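Local structure of protein HRI1 (Saccharomyces cerevisiae, 3RBY) at residues A[18-23]-A[44-49]; A[77-82]-A[165-170]; A[99-102]-A[108-111]; A[129-134]-A[140-145]; A[198-201]-A[205-208]. The protein is of unknown function and non-essential, but interacts with the kinase HRR25 and may interact with SEC72. All coordinates share one frame; numbering follows the deposited sequence.

Interaction 1 of 5, residues A[18-23]-A[44-49]; sequences NERTFT and GDELSF
Arg-20 and Glu-46 reach toward each other from opposite directions and make one charged contact between two loops whose nearest CA atoms, those of Arg-20 and Glu-46, are 12.1 Å apart. The salt bridge is also a hydrogen bond: NH1 of Arg-20 donates to OE2 of Glu-46 over 2.6 Å, nearly straight at 165°. The carboxylate sits at the edge of the guanidinium, almost in its plane, with the two flat groups turned only 20° from each other. Arg-20 NH1 approaches OE2 on its syn side, and OE1 stays farther away, 3.8 Å from Arg-20 NH2, which leaves a single-pronged bridge. Glu-46 gets there by placing CG between its backbone N and carbonyl carbon (chi1 63°) and running extended from there.

At the surface, the bridge ties the loop between strands 4-12 and 24-27 to the one between strands 33-38 and 51-57, both connecting successive strands of the larger antiparallel sheet. An alanine in place of Glu-46 would probably leave the Arg-20 guanidinium without its carboxylate mate and freer to turn.

Further hydrogen bonds brace each loop. OE2 of Glu-46 also accepts from the backbone N of Ser-43. Within 18-23, Glu-19 OE2 takes two bonds from Thr-21, one from OG1 at 2.5 Å and one from the backbone N, and Thr-23 OG1 donates in turn to Thr-21 OG1. Asp-104 of the second subunit packs against Arg-20.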
# COMPACT_ATOMS: atom_id res chain seq x y z
N ASN A 18 -11.19 -6.70 -3.82
CA ASN A 18 -10.86 -5.98 -5.04
C ASN A 18 -10.63 -4.53 -4.66
O ASN A 18 -10.87 -4.14 -3.51
CB ASN A 18 -12.01 -6.07 -6.04
CG ASN A 18 -11.62 -5.62 -7.45
OD1 ASN A 18 -12.48 -5.48 -8.32
ND2 ASN A 18 -10.32 -5.40 -7.68
N GLU A 19 -10.18 -3.71 -5.60
CA GLU A 19 -10.08 -2.28 -5.33
C GLU A 19 -10.33 -1.53 -6.62
O GLU A 19 -9.42 -1.39 -7.45
CB GLU A 19 -8.72 -1.91 -4.70
CG GLU A 19 -8.55 -0.42 -4.42
CD GLU A 19 -9.67 0.12 -3.55
OE1 GLU A 19 -9.59 -0.02 -2.31
OE2 GLU A 19 -10.65 0.67 -4.11
N ARG A 20 -11.56 -1.03 -6.79
CA ARG A 20 -11.94 -0.33 -8.03
C ARG A 20 -11.77 1.19 -7.96
O ARG A 20 -12.03 1.90 -8.94
CB ARG A 20 -13.39 -0.69 -8.45
CG ARG A 20 -13.61 -2.19 -8.81
CD ARG A 20 -14.89 -2.42 -9.67
NE ARG A 20 -14.90 -1.56 -10.86
CZ ARG A 20 -15.83 -0.65 -11.13
NH1 ARG A 20 -15.74 0.12 -12.21
NH2 ARG A 20 -16.87 -0.51 -10.31
N THR A 21 -11.31 1.68 -6.81
CA THR A 21 -11.26 3.13 -6.57
C THR A 21 -9.86 3.66 -6.30
O THR A 21 -8.94 2.87 -6.00
CB THR A 21 -12.07 3.50 -5.33
OG1 THR A 21 -11.36 3.07 -4.16
CG2 THR A 21 -13.44 2.83 -5.33
N PHE A 22 -9.74 4.98 -6.27
CA PHE A 22 -8.56 5.67 -5.78
C PHE A 22 -8.99 6.43 -4.53
O PHE A 22 -9.03 7.66 -4.52
CB PHE A 22 -8.01 6.63 -6.83
CG PHE A 22 -6.83 7.43 -6.36
CD1 PHE A 22 -6.40 8.54 -7.08
CD2 PHE A 22 -6.15 7.08 -5.21
CE1 PHE A 22 -5.32 9.28 -6.65
CE2 PHE A 22 -5.07 7.82 -4.77
CZ PHE A 22 -4.65 8.92 -5.50
N THR A 23 -9.35 5.69 -3.48
CA THR A 23 -9.92 6.24 -2.27
C THR A 23 -8.85 6.80 -1.31
O THR A 23 -7.85 6.13 -0.99
CB THR A 23 -10.74 5.17 -1.54
OG1 THR A 23 -11.91 4.89 -2.31
CG2 THR A 23 -11.15 5.66 -0.12
N GLY A 44 -19.32 3.16 -18.70
CA GLY A 44 -20.21 4.14 -19.30
C GLY A 44 -21.38 4.47 -18.39
O GLY A 44 -21.84 5.61 -18.34
N ASP A 45 -21.87 3.46 -17.68
CA ASP A 45 -23.01 3.63 -16.79
C ASP A 45 -22.61 4.54 -15.62
O ASP A 45 -23.41 5.36 -15.15
CB ASP A 45 -23.47 2.28 -16.23
CG ASP A 45 -24.43 1.55 -17.16
OD1 ASP A 45 -24.53 0.30 -17.06
OD2 ASP A 45 -25.07 2.22 -18.01
N GLU A 46 -21.38 4.41 -15.17
CA GLU A 46 -20.99 5.13 -13.97
C GLU A 46 -20.22 6.43 -14.24
O GLU A 46 -19.78 7.09 -13.31
CB GLU A 46 -20.30 4.21 -12.94
CG GLU A 46 -19.00 3.59 -13.38
CD GLU A 46 -18.72 2.21 -12.75
OE1 GLU A 46 -19.54 1.66 -11.97
OE2 GLU A 46 -17.64 1.66 -13.06
N LEU A 47 -20.11 6.82 -15.51
CA LEU A 47 -19.42 8.06 -15.88
C LEU A 47 -20.15 9.29 -15.37
O LEU A 47 -19.52 10.33 -15.12
CB LEU A 47 -19.26 8.18 -17.40
CG LEU A 47 -18.18 7.31 -18.05
CD1 LEU A 47 -18.37 7.23 -19.56
CD2 LEU A 47 -16.79 7.83 -17.68
N SER A 48 -21.47 9.19 -15.23
CA SER A 48 -22.25 10.33 -14.75
C SER A 48 -21.94 10.63 -13.27
O SER A 48 -21.91 11.80 -12.87
CB SER A 48 -23.75 10.11 -14.96
OG SER A 48 -24.27 9.13 -14.08
N PHE A 49 -21.69 9.58 -12.49
CA PHE A 49 -21.30 9.73 -11.08
C PHE A 49 -20.15 8.78 -10.75
O PHE A 49 -20.37 7.71 -10.18
CB PHE A 49 -22.48 9.41 -10.17
CG PHE A 49 -22.24 9.72 -8.73
CD1 PHE A 49 -22.02 11.04 -8.33
CD2 PHE A 49 -22.24 8.72 -7.77
CE1 PHE A 49 -21.79 11.34 -7.00
CE2 PHE A 49 -22.02 9.02 -6.43
CZ PHE A 49 -21.80 10.33 -6.04

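Interaction 2 of 5, residues A[77-82]-A[165-170]; sequences NFWLDT and AYDGLV
Trp-79 carries the whole contact from its side, laying the six-membered part of its indole against Asp-167, Gly-168 and Leu-169. Along 77-82, Phe-78 comes first and turns to other aromatic rings, those of Trp-53, Phe-55 and Phe-76. Next, Trp-79 swings CG anti to its backbone N (chi1 -178°), which carries the ring across to strand 166-173. There CZ2 lies 3.5 Å from OD2 of Asp-167, ring and carboxylate planes 59° apart, and CH2 is 3.7 Å from the carbonyl O of Gly-168. CZ3 brings the ring edge to CG of Leu-169 at 3.8 Å, in the plane of the indole. Phe-180 meets the same indole edge-to-face.

Trp-79 and Leu-80 together face Ala-56 in a classic beta bulge, at the outermost strand 80-81 of the larger sheet. Asp-81 then takes the N-cap position of helix 82-86, its OD1 weakly bonded to Asn-83 N. Through its indole, Trp-79 links the larger sheet to the smaller. An alanine at Trp-79 would probably open a gap beside Gly-168 and leave Leu-169 CG without the indole edge.

No hydrogen bond crosses here: the join rests on van der Waals contact, and Asp-167 finds its charge partner in Lys-184.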
# COMPACT_ATOMS: atom_id res chain seq x y z
N ASN A 77 -22.08 8.30 12.26
CA ASN A 77 -23.36 8.79 11.76
C ASN A 77 -23.07 9.90 10.76
O ASN A 77 -22.96 11.08 11.13
CB ASN A 77 -24.26 9.28 12.91
CG ASN A 77 -24.79 8.14 13.74
OD1 ASN A 77 -24.24 7.81 14.79
ND2 ASN A 77 -25.86 7.49 13.25
N PHE A 78 -22.94 9.52 9.50
CA PHE A 78 -22.42 10.43 8.48
C PHE A 78 -23.21 11.73 8.32
O PHE A 78 -24.44 11.76 8.41
CB PHE A 78 -22.33 9.70 7.14
CG PHE A 78 -21.49 8.46 7.20
CD1 PHE A 78 -22.05 7.20 7.03
CD2 PHE A 78 -20.13 8.55 7.48
CE1 PHE A 78 -21.26 6.05 7.10
CE2 PHE A 78 -19.34 7.41 7.57
CZ PHE A 78 -19.91 6.16 7.38
N TRP A 79 -22.48 12.81 8.09
CA TRP A 79 -23.11 14.07 7.72
C TRP A 79 -23.43 14.03 6.21
O TRP A 79 -24.59 14.10 5.80
CB TRP A 79 -22.14 15.23 8.03
CG TRP A 79 -22.70 16.58 7.74
CD1 TRP A 79 -24.02 16.94 7.72
CD2 TRP A 79 -21.96 17.76 7.40
NE1 TRP A 79 -24.14 18.28 7.40
CE2 TRP A 79 -22.89 18.80 7.21
CE3 TRP A 79 -20.60 18.04 7.26
CZ2 TRP A 79 -22.50 20.10 6.87
CZ3 TRP A 79 -20.21 19.33 6.94
CH2 TRP A 79 -21.16 20.34 6.74
N LEU A 80 -22.38 13.90 5.40
CA LEU A 80 -22.52 13.59 3.98
C LEU A 80 -22.56 12.07 3.81
O LEU A 80 -21.68 11.37 4.31
CB LEU A 80 -21.32 14.14 3.21
CG LEU A 80 -21.34 14.34 1.69
CD1 LEU A 80 -20.02 13.88 1.08
CD2 LEU A 80 -22.52 13.65 1.02
N ASP A 81 -23.58 11.57 3.12
CA ASP A 81 -23.62 10.17 2.67
C ASP A 81 -24.33 10.11 1.32
O ASP A 81 -25.56 10.16 1.26
CB ASP A 81 -24.34 9.29 3.68
CG ASP A 81 -24.40 7.83 3.27
OD1 ASP A 81 -24.23 7.54 2.06
OD2 ASP A 81 -24.62 6.97 4.15
N THR A 82 -23.57 10.02 0.23
CA THR A 82 -24.18 10.12 -1.09
C THR A 82 -25.31 9.10 -1.29
O THR A 82 -26.23 9.32 -2.07
CB THR A 82 -23.15 10.01 -2.24
OG1 THR A 82 -22.42 8.79 -2.12
CG2 THR A 82 -22.20 11.21 -2.22
N ALA A 165 -28.43 27.16 2.48
CA ALA A 165 -28.79 26.38 1.30
C ALA A 165 -27.78 25.28 0.95
O ALA A 165 -28.02 24.48 0.03
CB ALA A 165 -28.99 27.31 0.10
N TYR A 166 -26.66 25.23 1.68
CA TYR A 166 -25.58 24.32 1.34
C TYR A 166 -24.97 23.60 2.53
O TYR A 166 -24.90 24.15 3.63
CB TYR A 166 -24.44 25.07 0.68
CG TYR A 166 -24.70 25.52 -0.73
CD1 TYR A 166 -24.43 24.68 -1.81
CD2 TYR A 166 -25.19 26.79 -0.99
CE1 TYR A 166 -24.65 25.09 -3.10
CE2 TYR A 166 -25.41 27.21 -2.28
CZ TYR A 166 -25.14 26.36 -3.34
OH TYR A 166 -25.37 26.78 -4.63
N ASP A 167 -24.52 22.37 2.28
CA ASP A 167 -23.59 21.68 3.15
C ASP A 167 -22.23 21.59 2.46
O ASP A 167 -22.15 21.37 1.25
CB ASP A 167 -24.10 20.28 3.47
CG ASP A 167 -25.33 20.30 4.36
OD1 ASP A 167 -26.19 19.42 4.19
OD2 ASP A 167 -25.41 21.19 5.23
N GLY A 168 -21.15 21.77 3.22
CA GLY A 168 -19.82 21.71 2.64
C GLY A 168 -18.68 21.64 3.64
O GLY A 168 -18.72 22.28 4.70
N LEU A 169 -17.65 20.86 3.30
CA LEU A 169 -16.48 20.67 4.16
C LEU A 169 -15.26 20.53 3.26
O LEU A 169 -15.26 19.75 2.31
CB LEU A 169 -16.64 19.36 4.94
CG LEU A 169 -16.43 19.26 6.45
CD1 LEU A 169 -15.59 18.06 6.78
CD2 LEU A 169 -15.83 20.53 7.04
N VAL A 170 -14.21 21.29 3.56
CA VAL A 170 -12.93 21.08 2.90
C VAL A 170 -11.89 20.75 3.97
O VAL A 170 -11.80 21.45 4.99
CB VAL A 170 -12.51 22.30 2.05
CG1 VAL A 170 -11.10 22.12 1.49
CG2 VAL A 170 -13.49 22.47 0.91

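Interaction 3 of 5, residues A[99-102]-A[108-111]; sequences TWKN and VEET
Trp-100 lies with one face of its indole over the side chain of Glu-110, the two running alongside each other in the same direction. CB of Glu-110 stands 3.6 Å from the centroid of the six-membered ring and almost on its normal, a CH-pi contact. Beyond it the extended glutamate chain follows the ring outward until CD is 3.3 Å from CZ2 of Trp-100, with the carboxylate tilted only 12° from the indole plane. CG anti to the backbone N of Glu-110 (chi1 172°) sets this course. Val-108 approaches the same indole differently, its CG1 at the edge 3.7 Å from CE3 of Trp-100.

These side chains share one face of an antiparallel beta hairpin, strands 96-102 and 108-114. Thr-99 with Thr-111 and Lys-101 with Glu-109 are its hydrogen-bonded pairs, each closed by two backbone bonds; Thr-111 N reaches Thr-99 O at 2.8 Å. On their face, CD of Lys-101 comes within 3.4 Å of OE2 of Glu-109, while a water bonds to Thr-99 O and, at 2.6 Å, to Thr-111 OG1.

Each acid also looks to the next strand: Glu-109 makes a salt bridge with Arg-127, and Glu-110 OE1 takes a hydrogen bond from NE1 of Trp-130, whose ring stacks on Trp-100. The Glu-110 carboxylate also lies close to that of Glu-128, which would tend to raise its proton affinity, whereas the indole N-H should help to offset the charge.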
# COMPACT_ATOMS: atom_id res chain seq x y z
N THR A 99 -14.64 -1.31 13.48
CA THR A 99 -13.50 -1.63 14.31
C THR A 99 -12.23 -1.51 13.48
O THR A 99 -12.17 -1.98 12.34
CB THR A 99 -13.60 -3.06 14.86
OG1 THR A 99 -14.77 -3.17 15.68
CG2 THR A 99 -12.38 -3.41 15.69
N TRP A 100 -11.20 -0.89 14.07
CA TRP A 100 -9.94 -0.64 13.39
C TRP A 100 -8.78 -1.29 14.13
O TRP A 100 -8.60 -1.09 15.32
CB TRP A 100 -9.72 0.87 13.29
CG TRP A 100 -10.79 1.54 12.49
CD1 TRP A 100 -12.10 1.71 12.84
CD2 TRP A 100 -10.64 2.13 11.18
NE1 TRP A 100 -12.78 2.37 11.84
CE2 TRP A 100 -11.91 2.63 10.81
CE3 TRP A 100 -9.57 2.28 10.30
CZ2 TRP A 100 -12.13 3.28 9.58
CZ3 TRP A 100 -9.79 2.92 9.08
CH2 TRP A 100 -11.06 3.42 8.74
N LYS A 101 -7.98 -2.06 13.41
CA LYS A 101 -6.89 -2.81 14.03
C LYS A 101 -5.58 -2.54 13.29
O LYS A 101 -5.45 -2.89 12.11
CB LYS A 101 -7.20 -4.32 14.00
CG LYS A 101 -8.39 -4.78 14.86
CD LYS A 101 -9.08 -6.02 14.22
CE LYS A 101 -9.51 -7.08 15.25
NZ LYS A 101 -8.38 -8.00 15.65
N ASN A 102 -4.62 -1.92 13.98
CA ASN A 102 -3.28 -1.71 13.44
C ASN A 102 -2.53 -3.03 13.23
O ASN A 102 -2.54 -3.89 14.12
CB ASN A 102 -2.44 -0.81 14.37
CG ASN A 102 -2.93 0.63 14.42
OD1 ASN A 102 -3.45 1.16 13.43
ND2 ASN A 102 -2.76 1.27 15.57
N VAL A 108 -3.72 -0.68 8.36
CA VAL A 108 -4.82 -0.70 9.33
C VAL A 108 -6.02 -1.42 8.75
O VAL A 108 -6.58 -1.01 7.72
CB VAL A 108 -5.26 0.72 9.73
CG1 VAL A 108 -6.32 0.66 10.85
CG2 VAL A 108 -4.06 1.57 10.15
N GLU A 109 -6.44 -2.49 9.42
CA GLU A 109 -7.62 -3.23 8.97
C GLU A 109 -8.90 -2.63 9.57
O GLU A 109 -9.06 -2.60 10.80
CB GLU A 109 -7.52 -4.72 9.38
CG GLU A 109 -8.79 -5.52 9.07
CD GLU A 109 -8.79 -6.90 9.73
OE1 GLU A 109 -8.66 -7.90 8.99
OE2 GLU A 109 -8.94 -6.97 10.97
N GLU A 110 -9.80 -2.16 8.70
CA GLU A 110 -11.12 -1.73 9.15
C GLU A 110 -12.14 -2.84 8.88
O GLU A 110 -12.23 -3.34 7.76
CB GLU A 110 -11.57 -0.45 8.43
CG GLU A 110 -13.02 -0.06 8.71
CD GLU A 110 -13.58 0.93 7.70
OE1 GLU A 110 -12.86 1.31 6.74
OE2 GLU A 110 -14.76 1.33 7.86
N THR A 111 -12.91 -3.21 9.90
CA THR A 111 -13.95 -4.21 9.73
C THR A 111 -15.28 -3.71 10.29
O THR A 111 -15.31 -2.77 11.10
CB THR A 111 -13.60 -5.53 10.44
OG1 THR A 111 -13.36 -5.27 11.83
CG2 THR A 111 -12.36 -6.13 9.81
O HOH W 1 -10.86 -4.73 12.13

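Interaction 4 of 5, residues A[129-134]-A[140-145]; sequences MWQPVD and LVIVSP. Unlike the reference sequence in segment 129-134: Met-129 (reference Leu).
Gln-131 and Ile-142 meet at about a right angle, the flat amide resting on the aliphatic branches: CD of Gln-131 is 3.4 Å from CG1 of Ile-142, and NE2 is equally near its CG2. Beside them Val-133 presses CG2 to 3.2 Å from the carbonyl O of Val-141, and CB of Asp-134 sits among the CG2 methyls of Val-141 and Val-143.

Two backbone bonds set this spacing, Val-143 N to Pro-132 O at 3.2 Å and Asp-134 N to Val-141 O at 3.1 Å, around a single bridge of Val-133 with Ile-142. Pro-132 O is gripped twice, since NE2 of Gln-131 also donates to it, over 2.9 Å, from the opposite face of the carbonyl plane. The bend at chi2 (69°) folds the amide back for that bond and helps fix its rotation. One water links Gln-131 NE2 to Val-143 O; another joins Asp-134 O to Val-141 N.

Farther out, Phe-150 packs on Asp-134 and Val-143, and Leu-140 and Ile-142 make backbone hydrogen bonds to the second subunit. This near-perpendicular crossing lies where strand 124-132 runs out into a loop, with strand 4-12 alongside bonding Gln-131 and Val-133 through Lys-7 and Leu-5.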
# COMPACT_ATOMS: atom_id res chain seq x y z
N MET A 129 -8.80 -2.50 3.88
CA MET A 129 -7.41 -2.35 4.29
C MET A 129 -6.93 -0.95 3.93
O MET A 129 -7.15 -0.47 2.81
CB MET A 129 -6.55 -3.42 3.62
CG MET A 129 -5.62 -4.15 4.57
SD MET A 129 -6.51 -4.90 5.94
CE MET A 129 -7.83 -5.62 5.02
N TRP A 130 -6.25 -0.32 4.89
CA TRP A 130 -5.83 1.07 4.74
C TRP A 130 -4.34 1.27 4.90
O TRP A 130 -3.72 0.76 5.84
CB TRP A 130 -6.55 1.99 5.74
CG TRP A 130 -8.02 2.03 5.54
CD1 TRP A 130 -8.95 1.23 6.15
CD2 TRP A 130 -8.75 2.90 4.66
NE1 TRP A 130 -10.21 1.55 5.70
CE2 TRP A 130 -10.12 2.56 4.79
CE3 TRP A 130 -8.38 3.92 3.78
CZ2 TRP A 130 -11.12 3.22 4.07
CZ3 TRP A 130 -9.37 4.57 3.07
CH2 TRP A 130 -10.73 4.22 3.22
N GLN A 131 -3.80 2.08 3.98
CA GLN A 131 -2.40 2.45 4.01
C GLN A 131 -2.23 3.92 4.45
O GLN A 131 -2.62 4.84 3.73
CB GLN A 131 -1.79 2.27 2.62
CG GLN A 131 -0.34 2.75 2.56
CD GLN A 131 0.59 1.86 3.36
OE1 GLN A 131 0.86 0.72 2.96
NE2 GLN A 131 1.07 2.36 4.51
N PRO A 132 -1.66 4.13 5.64
CA PRO A 132 -1.31 5.50 6.04
C PRO A 132 -0.20 5.99 5.13
O PRO A 132 0.77 5.27 4.83
CB PRO A 132 -0.77 5.34 7.47
CG PRO A 132 -1.30 3.99 7.94
CD PRO A 132 -1.37 3.14 6.70
N VAL A 133 -0.34 7.24 4.72
CA VAL A 133 0.53 7.83 3.72
C VAL A 133 1.02 9.19 4.26
O VAL A 133 0.42 9.74 5.20
CB VAL A 133 -0.27 7.86 2.38
CG1 VAL A 133 -0.60 9.26 1.92
CG2 VAL A 133 0.43 7.04 1.30
N ASP A 134 2.11 9.72 3.72
CA ASP A 134 2.71 10.94 4.27
C ASP A 134 2.18 12.16 3.53
O ASP A 134 2.55 12.40 2.37
CB ASP A 134 4.24 10.89 4.18
CG ASP A 134 4.91 12.18 4.67
OD1 ASP A 134 4.21 13.22 4.79
OD2 ASP A 134 6.13 12.16 4.93
N LEU A 140 2.41 9.48 -3.31
CA LEU A 140 1.84 8.60 -2.30
C LEU A 140 2.94 7.74 -1.68
O LEU A 140 3.26 6.67 -2.20
CB LEU A 140 0.77 7.70 -2.92
CG LEU A 140 -0.69 8.12 -2.72
CD1 LEU A 140 -0.86 9.61 -2.97
CD2 LEU A 140 -1.60 7.31 -3.62
N VAL A 141 3.52 8.21 -0.58
CA VAL A 141 4.60 7.48 0.08
C VAL A 141 4.11 6.77 1.34
O VAL A 141 3.45 7.37 2.19
CB VAL A 141 5.78 8.41 0.44
CG1 VAL A 141 5.60 9.77 -0.20
CG2 VAL A 141 5.91 8.53 1.95
N ILE A 142 4.44 5.49 1.45
CA ILE A 142 4.04 4.68 2.59
C ILE A 142 4.74 5.14 3.87
O ILE A 142 5.91 5.50 3.85
CB ILE A 142 4.33 3.19 2.35
CG1 ILE A 142 3.31 2.59 1.39
CG2 ILE A 142 4.34 2.43 3.67
CD1 ILE A 142 3.85 1.47 0.53
N VAL A 143 4.01 5.12 4.98
CA VAL A 143 4.55 5.56 6.26
C VAL A 143 4.77 4.33 7.13
O VAL A 143 3.91 3.45 7.17
CB VAL A 143 3.54 6.50 6.96
CG1 VAL A 143 3.54 6.31 8.48
CG2 VAL A 143 3.80 7.96 6.59
N SER A 144 5.92 4.25 7.81
CA SER A 144 6.16 3.18 8.79
C SER A 144 5.88 1.75 8.29
O SER A 144 5.03 1.05 8.85
CB SER A 144 5.31 3.40 10.06
OG SER A 144 5.56 4.67 10.64
N PRO A 145 6.59 1.31 7.24
CA PRO A 145 6.44 -0.09 6.82
C PRO A 145 7.04 -1.04 7.84
O PRO A 145 6.72 -2.23 7.85
CB PRO A 145 7.27 -0.16 5.53
CG PRO A 145 8.31 0.94 5.70
CD PRO A 145 7.58 2.04 6.41
O HOH W 2 3.12 1.00 6.35
O HOH W 3 2.05 10.64 0.54

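Interaction 5 of 5, residues A[198-201]-A[205-208]; sequences LEKD and SEFL
Leu-198 and Glu-206 pair backbone to backbone in the tight half of this contact. Leu-198 N donates to Glu-206 O over 2.8 Å, in the carbonyl plane, and Glu-206 N returns a bond to Leu-198 O at 2.7 Å, tilted from its plane. Next to them CA of Ser-205 comes within 3.1 Å of the same Leu-198 O, in a CA-H...O contact. This is the end of the antiparallel hairpin formed by strands 192-199 and 205-211, with Leu-198 opposite Glu-206 as a hydrogen-bonded pair and Glu-199 opposite Ser-205 as a non-hydrogen-bonded one. Leu-208, where the chain turns a corner, brings CG to 4.2 Å from CB of Leu-198, and both leucines pack on Trp-176 of strand 176-183, the neighbour of strand 192-199 in the smaller sheet.

The other half is looser and lies toward the surface. OG of Ser-205 rests beside CB of Glu-199 at 3.7 Å with no polar bond between the two side chains. Past the end of the strand, Lys-200 bends at several torsions and crosses Glu-206 obliquely. Its CE lies nearer to the carboxylate than its charged end does: OE2 of Glu-206 is 3.1 Å from CE of Lys-200 and 3.4 Å from NZ, a salt bridge reached across the flank of the lysine tip. Glu-206 stretches out beyond CG to make it.

The chemistry divides accordingly: paired amides and leucines hold the buried side of the hairpin end, while a rather long ion pair near solvent probably adds a weaker and more yielding tie between its arms.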
# COMPACT_ATOMS: atom_id res chain seq x y z
N LEU A 198 -4.12 18.97 -5.10
CA LEU A 198 -2.78 18.66 -4.62
C LEU A 198 -1.88 19.86 -4.83
O LEU A 198 -1.76 20.37 -5.95
CB LEU A 198 -2.23 17.43 -5.35
CG LEU A 198 -0.80 16.94 -5.02
CD1 LEU A 198 -0.70 16.43 -3.59
CD2 LEU A 198 -0.37 15.85 -6.02
N GLU A 199 -1.26 20.34 -3.75
CA GLU A 199 -0.24 21.37 -3.87
C GLU A 199 1.11 20.71 -4.11
O GLU A 199 1.67 20.06 -3.22
CB GLU A 199 -0.18 22.29 -2.64
CG GLU A 199 1.04 23.22 -2.66
CD GLU A 199 1.10 24.18 -1.46
OE1 GLU A 199 2.23 24.46 -0.96
OE2 GLU A 199 0.03 24.66 -1.03
N LYS A 200 1.60 20.86 -5.34
CA LYS A 200 2.85 20.26 -5.80
C LYS A 200 4.05 21.01 -5.23
O LYS A 200 3.94 22.18 -4.85
CB LYS A 200 2.92 20.35 -7.34
CG LYS A 200 1.82 19.63 -8.08
CD LYS A 200 2.02 18.13 -8.05
CE LYS A 200 1.67 17.50 -9.39
NZ LYS A 200 2.67 17.84 -10.44
N ASP A 201 5.20 20.33 -5.18
CA ASP A 201 6.44 20.97 -4.75
C ASP A 201 6.74 22.25 -5.55
O ASP A 201 7.44 23.13 -5.06
CB ASP A 201 7.63 20.00 -4.84
CG ASP A 201 7.41 18.71 -4.06
OD1 ASP A 201 6.50 18.65 -3.20
OD2 ASP A 201 8.15 17.73 -4.32
N SER A 205 -0.97 24.32 -7.41
CA SER A 205 -1.90 23.26 -7.03
C SER A 205 -2.51 22.67 -8.27
O SER A 205 -2.61 23.33 -9.31
CB SER A 205 -2.99 23.79 -6.10
OG SER A 205 -2.44 24.23 -4.88
N GLU A 206 -2.93 21.42 -8.18
CA GLU A 206 -3.47 20.76 -9.34
C GLU A 206 -4.68 19.91 -8.95
O GLU A 206 -4.70 19.32 -7.86
CB GLU A 206 -2.36 19.93 -10.00
CG GLU A 206 -2.79 18.57 -10.55
CD GLU A 206 -1.66 17.86 -11.30
OE1 GLU A 206 -1.91 16.74 -11.81
OE2 GLU A 206 -0.54 18.43 -11.38
N PHE A 207 -5.68 19.88 -9.82
CA PHE A 207 -6.92 19.13 -9.57
C PHE A 207 -6.78 17.69 -9.97
O PHE A 207 -6.71 17.39 -11.16
CB PHE A 207 -8.10 19.75 -10.34
CG PHE A 207 -8.57 21.06 -9.77
CD1 PHE A 207 -9.50 21.09 -8.74
CD2 PHE A 207 -8.07 22.26 -10.26
CE1 PHE A 207 -9.93 22.31 -8.20
CE2 PHE A 207 -8.50 23.48 -9.72
CZ PHE A 207 -9.43 23.51 -8.69
N LEU A 208 -6.75 16.80 -9.00
CA LEU A 208 -6.69 15.38 -9.30
C LEU A 208 -8.08 14.90 -9.69
O LEU A 208 -8.26 13.89 -10.37
CB LEU A 208 -6.21 14.60 -8.08
CG LEU A 208 -4.82 14.99 -7.58
CD1 LEU A 208 -4.34 13.96 -6.57
CD2 LEU A 208 -3.82 15.11 -8.75

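Interaction 4 is the most buried of the five, interactions 2 and 3 are partly buried, and interactions 1 and 5 lie at the surface. Interactions 3 and 4 sit on neighbouring strands of the larger sheet, where Val-108 N and Trp-130 O bond the backbones. Interaction 2 instead spans the two sheets, and interaction 5 closes a hairpin at the edge of the smaller one. Both hairpin contacts, 3 and 5, depend on backbone pairing; interaction 2 has only packing, interaction 1 only a charged pair. Interactions 1 and 4 meet where Phe-22 packs on Leu-140, and both touch the second subunit. Phe-49 and Thr-82 bring interactions 1 and 2 together.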